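Local structure of conserved hypothetical protein (Bacteroides thetaiotaomicron, 2HQY) at residues 34-43 / 52-60; 165-176 / 190-199. The protein is of unknown function but binds coenzyme A and probably transfers an acyl or aminoacyl group, as GNAT-like transferases do. All coordinates share one frame; numbering follows the deposited sequence. Where two conformers were deposited one is given.

Contact 1: 34-43 / 52-60; sequences LCSWRFLYDT and LVFKFWAGE
Two waters donate to the carbonyl oxygen of L40: the first lies 2.8 Å from L40 O and also donates to W57 O, while the second accepts from G59 N, so the end of helix 38-41 is tied through solvent to the end of strand 51-58. The two segments also bond directly, W57 N to Y41 O at 2.9 Å and nearly straight (175°), with Y41 CA giving a C-H...O contact to W57 O. D42 then turns the chain with positive phi, and T43 CA makes a similar contact with K55 O. T43 lies alongside F56, its CG2 3.6 Å from F56 CE1, and Y41 CB comes in at the edge of the same ring, 3.8 Å from F56 CD1. L34 crosses F54 at about a right angle and lays both methyls over the same face: CD2 in a CH-pi contact 4.1 Å from the ring centroid, CD1 above F54 CZ (3.6 Å). On the second subunit, R192 holds the D42 carboxylate and H199 stacks on W57. Between the two segments the polar bonds run through backbone and water alone; where helix 38-41 and its turn meet the second strand of the antiparallel 44-48/51-58 hairpin, side chains touch through carbon, apart from the T43 hydroxyl.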
loop_
_atom_site.group_PDB
_atom_site.type_symbol
_atom_site.label_atom_id
_atom_site.label_comp_id
_atom_site.label_asym_id
_atom_site.label_seq_id
_atom_site.Cartn_x
_atom_site.Cartn_y
_atom_site.Cartn_z
ATOM N N LEU A 34 -3.910 -10.041 -5.182
ATOM C CA LEU A 34 -3.528 -8.826 -5.906
ATOM C C LEU A 34 -3.784 -7.570 -5.059
ATOM O O LEU A 34 -2.910 -6.704 -4.964
ATOM C CB LEU A 34 -4.281 -8.731 -7.243
ATOM C CG LEU A 34 -3.779 -9.734 -8.293
ATOM C CD1 LEU A 34 -4.838 -9.935 -9.373
ATOM C CD2 LEU A 34 -2.461 -9.285 -8.928
ATOM N N CYS A 35 -4.971 -7.471 -4.441
ATOM C CA CYS A 35 -5.283 -6.284 -3.647
ATOM C C CYS A 35 -4.533 -6.267 -2.313
ATOM O O CYS A 35 -4.063 -5.192 -1.870
ATOM C CB CYS A 35 -6.779 -6.245 -3.344
ATOM S SG CYS A 35 -7.789 -5.877 -4.786
ATOM N N SER A 36 -4.462 -7.446 -1.681
ATOM C CA SER A 36 -3.942 -7.580 -0.309
ATOM C C SER A 36 -2.437 -7.344 -0.251
ATOM O O SER A 36 -1.919 -6.924 0.783
ATOM C CB SER A 36 -4.268 -8.959 0.308
ATOM O OG SER A 36 -5.668 -9.179 0.445
ATOM N N TRP A 37 -1.740 -7.628 -1.359
ATOM C CA TRP A 37 -0.286 -7.390 -1.440
ATOM C C TRP A 37 0.114 -6.072 -2.112
ATOM O O TRP A 37 1.314 -5.781 -2.284
ATOM C CB TRP A 37 0.442 -8.602 -2.077
ATOM C CG TRP A 37 0.484 -9.789 -1.109
ATOM C CD1 TRP A 37 -0.468 -10.757 -0.954
ATOM C CD2 TRP A 37 1.501 -10.064 -0.139
ATOM N NE1 TRP A 37 -0.089 -11.642 0.045
ATOM C CE2 TRP A 37 1.115 -11.239 0.560
ATOM C CE3 TRP A 37 2.719 -9.452 0.185
ATOM C CZ2 TRP A 37 1.898 -11.800 1.579
ATOM C CZ3 TRP A 37 3.510 -10.020 1.198
ATOM C CH2 TRP A 37 3.084 -11.188 1.883
ATOM N N ARG A 38 -0.886 -5.266 -2.492
ATOM C CA ARG A 38 -0.611 -3.975 -3.134
ATOM C C ARG A 38 0.280 -3.068 -2.246
ATOM O O ARG A 38 1.067 -2.260 -2.746
ATOM C CB ARG A 38 -1.934 -3.274 -3.451
ATOM C CG ARG A 38 -1.800 -1.948 -4.263
ATOM C CD ARG A 38 -3.136 -1.192 -4.256
ATOM N NE ARG A 38 -3.499 -0.871 -2.878
ATOM C CZ ARG A 38 -4.732 -0.722 -2.418
ATOM N NH1 ARG A 38 -5.779 -0.815 -3.241
ATOM N NH2 ARG A 38 -4.900 -0.443 -1.115
ATOM N N PHE A 39 0.131 -3.203 -0.928
ATOM C CA PHE A 39 0.875 -2.364 0.024
ATOM C C PHE A 39 2.385 -2.596 -0.183
ATOM O O PHE A 39 3.175 -1.732 0.114
ATOM C CB PHE A 39 0.509 -2.704 1.473
ATOM C CG PHE A 39 1.220 -3.916 1.983
ATOM C CD1 PHE A 39 2.460 -3.803 2.636
ATOM C CD2 PHE A 39 0.704 -5.202 1.726
ATOM C CE1 PHE A 39 3.173 -4.978 3.065
ATOM C CE2 PHE A 39 1.423 -6.379 2.117
ATOM C CZ PHE A 39 2.657 -6.256 2.798
ATOM N N LEU A 40 2.764 -3.778 -0.680
ATOM C CA LEU A 40 4.194 -4.088 -0.800
ATOM C C LEU A 40 4.735 -3.703 -2.190
ATOM O O LEU A 40 5.924 -3.338 -2.344
ATOM C CB LEU A 40 4.427 -5.574 -0.528
ATOM C CG LEU A 40 5.899 -6.040 -0.430
ATOM C CD1 LEU A 40 6.643 -5.220 0.648
ATOM C CD2 LEU A 40 5.947 -7.533 -0.094
ATOM N N TYR A 41 3.890 -3.847 -3.207
ATOM C CA TYR A 41 4.348 -3.734 -4.619
ATOM C C TYR A 41 3.834 -2.532 -5.400
ATOM O O TYR A 41 4.125 -2.398 -6.591
ATOM C CB TYR A 41 3.944 -5.002 -5.373
ATOM C CG TYR A 41 4.509 -6.251 -4.742
ATOM C CD1 TYR A 41 5.895 -6.411 -4.597
ATOM C CD2 TYR A 41 3.666 -7.272 -4.295
ATOM C CE1 TYR A 41 6.423 -7.580 -4.004
ATOM C CE2 TYR A 41 4.185 -8.438 -3.700
ATOM C CZ TYR A 41 5.560 -8.574 -3.560
ATOM O OH TYR A 41 6.087 -9.720 -2.979
ATOM N N ASP A 42 3.030 -1.688 -4.754
ATOM C CA ASP A 42 2.421 -0.531 -5.439
ATOM C C ASP A 42 1.743 -0.980 -6.744
ATOM O O ASP A 42 1.878 -0.340 -7.785
ATOM C CB ASP A 42 3.473 0.550 -5.729
ATOM C CG ASP A 42 3.943 1.283 -4.473
ATOM O OD1 ASP A 42 3.375 1.102 -3.362
ATOM O OD2 ASP A 42 4.904 2.056 -4.627
ATOM N N THR A 43 1.010 -2.084 -6.664
ATOM C CA THR A 43 0.474 -2.825 -7.814
ATOM C C THR A 43 -0.492 -2.007 -8.675
ATOM O O THR A 43 -1.412 -1.366 -8.149
ATOM C CB THR A 43 -0.177 -4.114 -7.291
ATOM O OG1 THR A 43 0.824 -4.811 -6.517
ATOM C CG2 THR A 43 -0.717 -4.994 -8.410
ATOM N N LEU A 52 -5.184 -8.377 -20.004
ATOM C CA LEU A 52 -5.085 -7.805 -18.666
ATOM C C LEU A 52 -3.608 -7.852 -18.294
ATOM O O LEU A 52 -3.001 -8.935 -18.306
ATOM C CB LEU A 52 -5.907 -8.638 -17.686
ATOM C CG LEU A 52 -5.716 -8.340 -16.196
ATOM C CD1 LEU A 52 -6.017 -6.886 -15.889
ATOM C CD2 LEU A 52 -6.585 -9.298 -15.368
ATOM N N VAL A 53 -3.033 -6.709 -17.954
ATOM C CA VAL A 53 -1.602 -6.643 -17.587
ATOM C C VAL A 53 -1.374 -5.993 -16.219
ATOM O O VAL A 53 -2.104 -5.093 -15.854
ATOM C CB VAL A 53 -0.809 -5.913 -18.706
ATOM C CG1 VAL A 53 -0.853 -6.742 -20.010
ATOM C CG2 VAL A 53 -1.406 -4.526 -18.982
ATOM N N PHE A 54 -0.389 -6.474 -15.458
ATOM C CA PHE A 54 -0.113 -5.963 -14.100
ATOM C C PHE A 54 1.323 -5.452 -14.084
ATOM O O PHE A 54 2.174 -5.966 -14.829
ATOM C CB PHE A 54 -0.297 -7.038 -13.037
ATOM C CG PHE A 54 -1.721 -7.500 -12.867
ATOM C CD1 PHE A 54 -2.610 -6.778 -12.072
ATOM C CD2 PHE A 54 -2.181 -8.636 -13.531
ATOM C CE1 PHE A 54 -3.961 -7.197 -11.906
ATOM C CE2 PHE A 54 -3.530 -9.071 -13.380
ATOM C CZ PHE A 54 -4.418 -8.345 -12.570
ATOM N N LYS A 55 1.557 -4.421 -13.267
ATOM C CA LYS A 55 2.873 -3.772 -13.107
ATOM C C LYS A 55 3.102 -3.654 -11.598
ATOM O O LYS A 55 2.189 -3.189 -10.868
ATOM C CB LYS A 55 2.846 -2.412 -13.793
ATOM C CG LYS A 55 4.068 -1.507 -13.628
ATOM C CD LYS A 55 3.823 -0.239 -14.441
ATOM C CE LYS A 55 5.045 0.706 -14.500
ATOM N NZ LYS A 55 4.709 1.931 -15.335
ATOM N N PHE A 56 4.276 -4.122 -11.155
ATOM C CA PHE A 56 4.682 -4.235 -9.731
ATOM C C PHE A 56 6.064 -3.632 -9.536
ATOM O O PHE A 56 6.933 -3.762 -10.408
ATOM C CB PHE A 56 4.908 -5.704 -9.264
ATOM C CG PHE A 56 3.783 -6.617 -9.528
ATOM C CD1 PHE A 56 2.771 -6.801 -8.556
ATOM C CD2 PHE A 56 3.744 -7.350 -10.702
ATOM C CE1 PHE A 56 1.687 -7.688 -8.795
ATOM C CE2 PHE A 56 2.677 -8.236 -10.951
ATOM C CZ PHE A 56 1.648 -8.404 -10.019
ATOM N N TRP A 57 6.289 -3.061 -8.363
ATOM C CA TRP A 57 7.629 -2.682 -7.949
ATOM C C TRP A 57 7.993 -3.580 -6.770
ATOM O O TRP A 57 7.414 -3.456 -5.687
ATOM C CB TRP A 57 7.674 -1.212 -7.530
ATOM C CG TRP A 57 7.497 -0.283 -8.705
ATOM C CD1 TRP A 57 6.317 0.238 -9.165
ATOM C CD2 TRP A 57 8.526 0.212 -9.575
ATOM N NE1 TRP A 57 6.553 1.053 -10.257
ATOM C CE2 TRP A 57 7.893 1.038 -10.544
ATOM C CE3 TRP A 57 9.918 0.029 -9.641
ATOM C CZ2 TRP A 57 8.612 1.704 -11.546
ATOM C CZ3 TRP A 57 10.637 0.695 -10.645
ATOM C CH2 TRP A 57 9.971 1.522 -11.584
ATOM N N ALA A 58 8.890 -4.531 -7.034
ATOM C CA ALA A 58 9.413 -5.433 -6.013
ATOM C C ALA A 58 10.722 -4.825 -5.581
ATOM O O ALA A 58 11.785 -5.099 -6.191
ATOM C CB ALA A 58 9.628 -6.820 -6.599
ATOM N N GLY A 59 10.654 -3.966 -4.561
ATOM C CA GLY A 59 11.802 -3.147 -4.200
ATOM C C GLY A 59 12.258 -2.411 -5.439
ATOM O O GLY A 59 11.444 -1.827 -6.137
ATOM N N GLU A 60 13.555 -2.484 -5.740
ATOM C CA GLU A 60 14.140 -1.845 -6.932
ATOM C C GLU A 60 13.805 -2.524 -8.273
ATOM O O GLU A 60 14.113 -1.983 -9.354
ATOM C CB GLU A 60 15.665 -1.770 -6.782
HETATM O O HOH W 1 6.652 -1.227 -4.049
HETATM O O HOH W 2 8.576 -4.325 -2.414
#

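Contact 2: 165-176 / 190-199; sequences IQECLDLEAEWC and ERRALIYALH. With COA (coenzyme A), chain C.
Helices 165-176 and 190-199 run antiparallel at 170°, their axes 10.4 Å apart at the closest point, with I165 level with L198 and E172 level with R191. At one end L198 is the main apolar side chain: its CD1 packs 3.5 Å from L169 CD2 and also against C168 CB, while I165 CG2 slides past it to L198 CB. The other branch of L169, CD1, meets the imidazole of H199 at its edge. Further along, CG of E172 is anti to the backbone N (chi1 166°) and the chain bends at chi2, setting the carboxylate against L194 and R191. There OE1 lies 3.5 Å from L194 CD1 and OE2 rests against the aliphatic part of R191, whose guanidinium is instead in a salt bridge with D182. In this acetyltransferase-clan domain the helix pair leads to the coenzyme A site, where W175 NE1 donates a nearly straight bond (177°) to COA O8A on the 3'-phosphate at 2.8 Å and the ring edge continues along the ribose. E190 extends toward the adenine, with OE1 3.4 Å from COA C2A. Water 3 lies 2.7 Å from E172 OE2 and also within hydrogen-bonding distance of E190 OE1, between two carboxylates whose repulsion K237, salt-bridged to E190, probably eases. C176 CB lies 3.7 Å from R191 NH1, and the C176 sulfur is in a disulfide with C181.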
loop_
_atom_site.group_PDB
_atom_site.type_symbol
_atom_site.label_atom_id
_atom_site.label_comp_id
_atom_site.label_asym_id
_atom_site.label_seq_id
_atom_site.Cartn_x
_atom_site.Cartn_y
_atom_site.Cartn_z
ATOM N N ILE A 165 -15.036 -11.968 12.067
ATOM C CA ILE A 165 -13.778 -11.408 11.564
ATOM C C ILE A 165 -12.860 -11.057 12.730
ATOM O O ILE A 165 -11.642 -11.353 12.697
ATOM C CB ILE A 165 -14.020 -10.153 10.676
ATOM C CG1 ILE A 165 -14.961 -10.474 9.494
ATOM C CG2 ILE A 165 -12.685 -9.556 10.200
ATOM C CD1 ILE A 165 -14.300 -11.189 8.289
ATOM N N GLN A 166 -13.440 -10.446 13.774
ATOM C CA GLN A 166 -12.621 -10.037 14.922
ATOM C C GLN A 166 -11.861 -11.213 15.586
ATOM O O GLN A 166 -10.682 -11.055 16.010
ATOM C CB GLN A 166 -13.422 -9.222 15.948
ATOM C CG GLN A 166 -12.536 -8.594 17.025
ATOM C CD GLN A 166 -11.520 -7.623 16.428
ATOM O OE1 GLN A 166 -11.893 -6.719 15.695
ATOM N NE2 GLN A 166 -10.232 -7.803 16.761
ATOM N N GLU A 167 -12.498 -12.375 15.713
ATOM C CA GLU A 167 -11.751 -13.463 16.367
ATOM C C GLU A 167 -10.585 -13.949 15.494
ATOM O O GLU A 167 -9.534 -14.367 16.015
ATOM C CB GLU A 167 -12.648 -14.605 16.849
ATOM C CG GLU A 167 -13.457 -15.281 15.811
ATOM C CD GLU A 167 -14.236 -16.459 16.394
ATOM O OE1 GLU A 167 -14.117 -16.751 17.597
ATOM O OE2 GLU A 167 -14.983 -17.084 15.646
ATOM N N CYS A 168 -10.744 -13.869 14.176
ATOM C CA CYS A 168 -9.624 -14.195 13.264
ATOM C C CYS A 168 -8.493 -13.177 13.481
ATOM O O CYS A 168 -7.320 -13.528 13.561
ATOM C CB CYS A 168 -10.075 -14.157 11.803
ATOM S SG CYS A 168 -11.285 -15.474 11.437
ATOM N N LEU A 169 -8.856 -11.900 13.570
ATOM C CA LEU A 169 -7.832 -10.861 13.797
ATOM C C LEU A 169 -7.137 -11.093 15.148
ATOM O O LEU A 169 -5.917 -10.879 15.273
ATOM C CB LEU A 169 -8.466 -9.463 13.749
ATOM C CG LEU A 169 -8.893 -9.018 12.342
ATOM C CD1 LEU A 169 -9.860 -7.797 12.380
ATOM C CD2 LEU A 169 -7.676 -8.713 11.445
ATOM N N ASP A 170 -7.912 -11.532 16.136
ATOM C CA ASP A 170 -7.382 -11.807 17.497
ATOM C C ASP A 170 -6.389 -12.967 17.451
ATOM O O ASP A 170 -5.307 -12.852 18.043
ATOM C CB ASP A 170 -8.530 -12.099 18.483
ATOM C CG ASP A 170 -9.352 -10.848 18.834
ATOM O OD1 ASP A 170 -8.962 -9.720 18.492
ATOM O OD2 ASP A 170 -10.406 -11.003 19.471
ATOM N N LEU A 171 -6.719 -14.046 16.711
ATOM C CA LEU A 171 -5.805 -15.184 16.580
ATOM C C LEU A 171 -4.527 -14.745 15.865
ATOM O O LEU A 171 -3.409 -15.111 16.278
ATOM C CB LEU A 171 -6.460 -16.349 15.840
ATOM C CG LEU A 171 -5.572 -17.594 15.771
ATOM C CD1 LEU A 171 -5.346 -18.134 17.169
ATOM C CD2 LEU A 171 -6.198 -18.632 14.861
ATOM N N GLU A 172 -4.690 -13.972 14.795
ATOM C CA GLU A 172 -3.515 -13.466 14.073
ATOM C C GLU A 172 -2.591 -12.644 15.015
ATOM O O GLU A 172 -1.345 -12.763 14.938
ATOM C CB GLU A 172 -3.915 -12.658 12.816
ATOM C CG GLU A 172 -2.736 -11.822 12.208
ATOM C CD GLU A 172 -1.655 -12.638 11.496
ATOM O OE1 GLU A 172 -1.665 -13.889 11.553
ATOM O OE2 GLU A 172 -0.765 -12.016 10.854
ATOM N N ALA A 173 -3.185 -11.798 15.856
ATOM C CA ALA A 173 -2.399 -10.951 16.781
ATOM C C ALA A 173 -1.629 -11.839 17.770
ATOM O O ALA A 173 -0.473 -11.575 18.079
ATOM C CB ALA A 173 -3.313 -9.970 17.520
ATOM N N GLU A 174 -2.252 -12.925 18.216
ATOM C CA GLU A 174 -1.574 -13.845 19.124
ATOM C C GLU A 174 -0.452 -14.565 18.406
ATOM O O GLU A 174 0.642 -14.702 18.945
ATOM C CB GLU A 174 -2.543 -14.878 19.694
ATOM C CG GLU A 174 -3.565 -14.251 20.644
ATOM C CD GLU A 174 -4.279 -15.291 21.511
ATOM O OE1 GLU A 174 -3.734 -16.419 21.702
ATOM O OE2 GLU A 174 -5.389 -14.973 22.008
ATOM N N TRP A 175 -0.736 -15.019 17.187
ATOM C CA TRP A 175 0.246 -15.756 16.383
ATOM C C TRP A 175 1.453 -14.870 16.078
ATOM O O TRP A 175 2.609 -15.318 16.126
ATOM C CB TRP A 175 -0.429 -16.226 15.077
ATOM C CG TRP A 175 0.391 -17.195 14.296
ATOM C CD1 TRP A 175 0.321 -18.563 14.336
ATOM C CD2 TRP A 175 1.406 -16.869 13.344
ATOM N NE1 TRP A 175 1.246 -19.111 13.464
ATOM C CE2 TRP A 175 1.924 -18.093 12.847
ATOM C CE3 TRP A 175 1.939 -15.660 12.867
ATOM C CZ2 TRP A 175 2.944 -18.146 11.882
ATOM C CZ3 TRP A 175 2.968 -15.705 11.914
ATOM C CH2 TRP A 175 3.457 -16.954 11.431
ATOM N N CYS A 176 1.185 -13.608 15.766
ATOM C CA CYS A 176 2.276 -12.668 15.449
ATOM C C CYS A 176 3.105 -12.295 16.689
ATOM O O CYS A 176 4.313 -11.988 16.574
ATOM C CB CYS A 176 1.717 -11.430 14.759
ATOM S SG CYS A 176 1.721 -11.717 12.950
ATOM N N GLU A 190 3.271 -10.551 5.587
ATOM C CA GLU A 190 2.075 -11.394 5.500
ATOM C C GLU A 190 0.961 -10.803 6.351
ATOM O O GLU A 190 -0.189 -10.798 5.904
ATOM C CB GLU A 190 2.337 -12.823 6.014
ATOM C CG GLU A 190 1.160 -13.697 5.696
ATOM C CD GLU A 190 1.028 -14.948 6.574
ATOM O OE1 GLU A 190 1.526 -14.964 7.725
ATOM O OE2 GLU A 190 0.369 -15.914 6.089
ATOM N N ARG A 191 1.307 -10.346 7.556
ATOM C CA ARG A 191 0.316 -9.731 8.455
ATOM C C ARG A 191 -0.413 -8.571 7.763
ATOM O O ARG A 191 -1.628 -8.457 7.890
ATOM C CB ARG A 191 0.944 -9.216 9.744
ATOM C CG ARG A 191 -0.094 -8.481 10.617
ATOM C CD ARG A 191 0.425 -8.232 12.042
ATOM N NE ARG A 191 1.701 -7.509 11.997
ATOM C CZ ARG A 191 2.493 -7.314 13.056
ATOM N NH1 ARG A 191 2.128 -7.760 14.262
ATOM N NH2 ARG A 191 3.647 -6.672 12.898
ATOM N N ARG A 192 0.328 -7.698 7.075
ATOM C CA ARG A 192 -0.317 -6.565 6.351
ATOM C C ARG A 192 -1.341 -7.066 5.319
ATOM O O ARG A 192 -2.455 -6.520 5.205
ATOM C CB ARG A 192 0.745 -5.691 5.667
ATOM C CG ARG A 192 1.618 -4.894 6.660
ATOM C CD ARG A 192 0.779 -3.859 7.479
ATOM N NE ARG A 192 -0.146 -3.120 6.618
ATOM C CZ ARG A 192 0.175 -2.131 5.779
ATOM N NH1 ARG A 192 1.441 -1.670 5.675
ATOM N NH2 ARG A 192 -0.802 -1.582 5.049
ATOM N N ALA A 193 -0.968 -8.101 4.571
ATOM C CA ALA A 193 -1.869 -8.655 3.546
ATOM C C ALA A 193 -3.073 -9.354 4.178
ATOM O O ALA A 193 -4.209 -9.184 3.725
ATOM C CB ALA A 193 -1.109 -9.602 2.637
ATOM N N LEU A 194 -2.826 -10.086 5.258
ATOM C CA LEU A 194 -3.896 -10.845 5.915
ATOM C C LEU A 194 -4.940 -9.896 6.510
ATOM O O LEU A 194 -6.141 -10.104 6.373
ATOM C CB LEU A 194 -3.246 -11.723 6.998
ATOM C CG LEU A 194 -4.058 -12.755 7.750
ATOM C CD1 LEU A 194 -3.057 -13.808 8.340
ATOM C CD2 LEU A 194 -4.824 -12.021 8.863
ATOM N N ILE A 195 -4.463 -8.857 7.163
ATOM C CA ILE A 195 -5.350 -7.901 7.805
ATOM C C ILE A 195 -6.180 -7.128 6.753
ATOM O O ILE A 195 -7.387 -6.917 6.936
ATOM C CB ILE A 195 -4.562 -6.977 8.745
ATOM C CG1 ILE A 195 -4.106 -7.777 10.008
ATOM C CG2 ILE A 195 -5.393 -5.696 9.033
ATOM C CD1 ILE A 195 -3.161 -6.994 10.914
ATOM N N TYR A 196 -5.552 -6.717 5.654
ATOM C CA TYR A 196 -6.322 -6.072 4.565
ATOM C C TYR A 196 -7.427 -7.017 4.084
ATOM O O TYR A 196 -8.570 -6.606 3.898
ATOM C CB TYR A 196 -5.393 -5.698 3.405
ATOM C CG TYR A 196 -6.116 -5.111 2.213
ATOM C CD1 TYR A 196 -6.164 -3.731 2.002
ATOM C CD2 TYR A 196 -6.744 -5.949 1.294
ATOM C CE1 TYR A 196 -6.818 -3.210 0.886
ATOM C CE2 TYR A 196 -7.412 -5.447 0.179
ATOM C CZ TYR A 196 -7.428 -4.095 -0.033
ATOM O OH TYR A 196 -8.108 -3.595 -1.132
ATOM N N ALA A 197 -7.078 -8.281 3.862
ATOM C CA ALA A 197 -8.068 -9.274 3.410
ATOM C C ALA A 197 -9.231 -9.437 4.366
ATOM O O ALA A 197 -10.406 -9.484 3.939
ATOM C CB ALA A 197 -7.399 -10.626 3.192
ATOM N N LEU A 198 -8.924 -9.551 5.659
ATOM C CA LEU A 198 -9.993 -9.668 6.688
ATOM C C LEU A 198 -10.860 -8.408 6.761
ATOM O O LEU A 198 -12.103 -8.481 6.819
ATOM C CB LEU A 198 -9.381 -10.001 8.071
ATOM C CG LEU A 198 -8.869 -11.475 8.199
ATOM C CD1 LEU A 198 -8.193 -11.670 9.567
ATOM C CD2 LEU A 198 -9.982 -12.548 8.002
ATOM N N HIS A 199 -10.218 -7.236 6.763
ATOM C CA HIS A 199 -10.972 -5.988 6.803
ATOM C C HIS A 199 -11.889 -5.799 5.563
ATOM O O HIS A 199 -12.920 -5.120 5.638
ATOM C CB HIS A 199 -10.024 -4.793 6.803
ATOM C CG HIS A 199 -9.272 -4.542 8.082
ATOM N ND1 HIS A 199 -8.100 -3.810 8.183
ATOM C CD2 HIS A 199 -9.501 -5.047 9.318
ATOM C CE1 HIS A 199 -7.677 -3.833 9.437
ATOM N NE2 HIS A 199 -8.508 -4.579 10.143
HETATM N N1A COA C . 4.399 -16.735 5.761
HETATM C C2A COA C . 3.500 -17.398 6.516
HETATM N N3A COA C . 3.891 -18.221 7.499
HETATM C C4A COA C . 5.218 -18.403 7.758
HETATM C C5A COA C . 6.168 -17.731 6.996
HETATM C C6A COA C . 5.731 -16.874 5.976
HETATM N N6A COA C . 6.594 -16.179 5.193
HETATM N N7A COA C . 7.381 -18.105 7.480
HETATM C C8A COA C . 7.188 -18.970 8.507
HETATM N N9A COA C . 5.870 -19.166 8.654
HETATM C C1B COA C . 5.192 -19.986 9.699
HETATM C C2B COA C . 5.249 -21.509 9.682
HETATM O O2B COA C . 4.167 -22.051 8.929
HETATM C C3B COA C . 5.036 -21.798 11.160
HETATM O O3B COA C . 3.648 -21.734 11.505
HETATM P P3B COA C . 3.071 -22.530 12.784
HETATM O O7A COA C . 3.011 -23.968 12.274
HETATM O O8A COA C . 1.741 -21.859 13.097
HETATM O O9A COA C . 4.081 -22.367 13.899
HETATM C C4B COA C . 5.729 -20.664 11.898
HETATM O O4B COA C . 5.737 -19.573 10.972
HETATM C C5B COA C . 7.151 -21.033 12.339
HETATM O O5B COA C . 7.631 -22.106 11.513
HETATM P P1A COA C . 9.134 -22.258 10.917
HETATM O O1A COA C . 9.057 -23.193 9.729
HETATM O O2A COA C . 9.798 -20.898 10.744
HETATM O O3A COA C . 9.836 -23.068 12.128
HETATM O O4A COA C . 10.583 -23.378 14.528
HETATM O O5A COA C . 10.124 -20.972 13.596
HETATM O O HOH W 3 1.437 -12.993 9.709
#

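In the fold
From the N terminus, helices 31-36 and 38-41 come first; the chain then runs through strand 44-48 and returns in strand 51-58, where contact 1 closes a short loop. Contact 2 opens much later and closes a second short loop, between helices 165-179 and 185-199. The two follow in series, neither nested nor crossed, with centres 21 Å apart. They nevertheless touch, because helix 185-199 leans on the first segment of contact 1: S36 and W37 pack on A193, and F39 on R192. Helix 185-199 therefore links the N-terminal helices 31-36 and 38-41 to the coenzyme A site, and both contacts also face the second subunit.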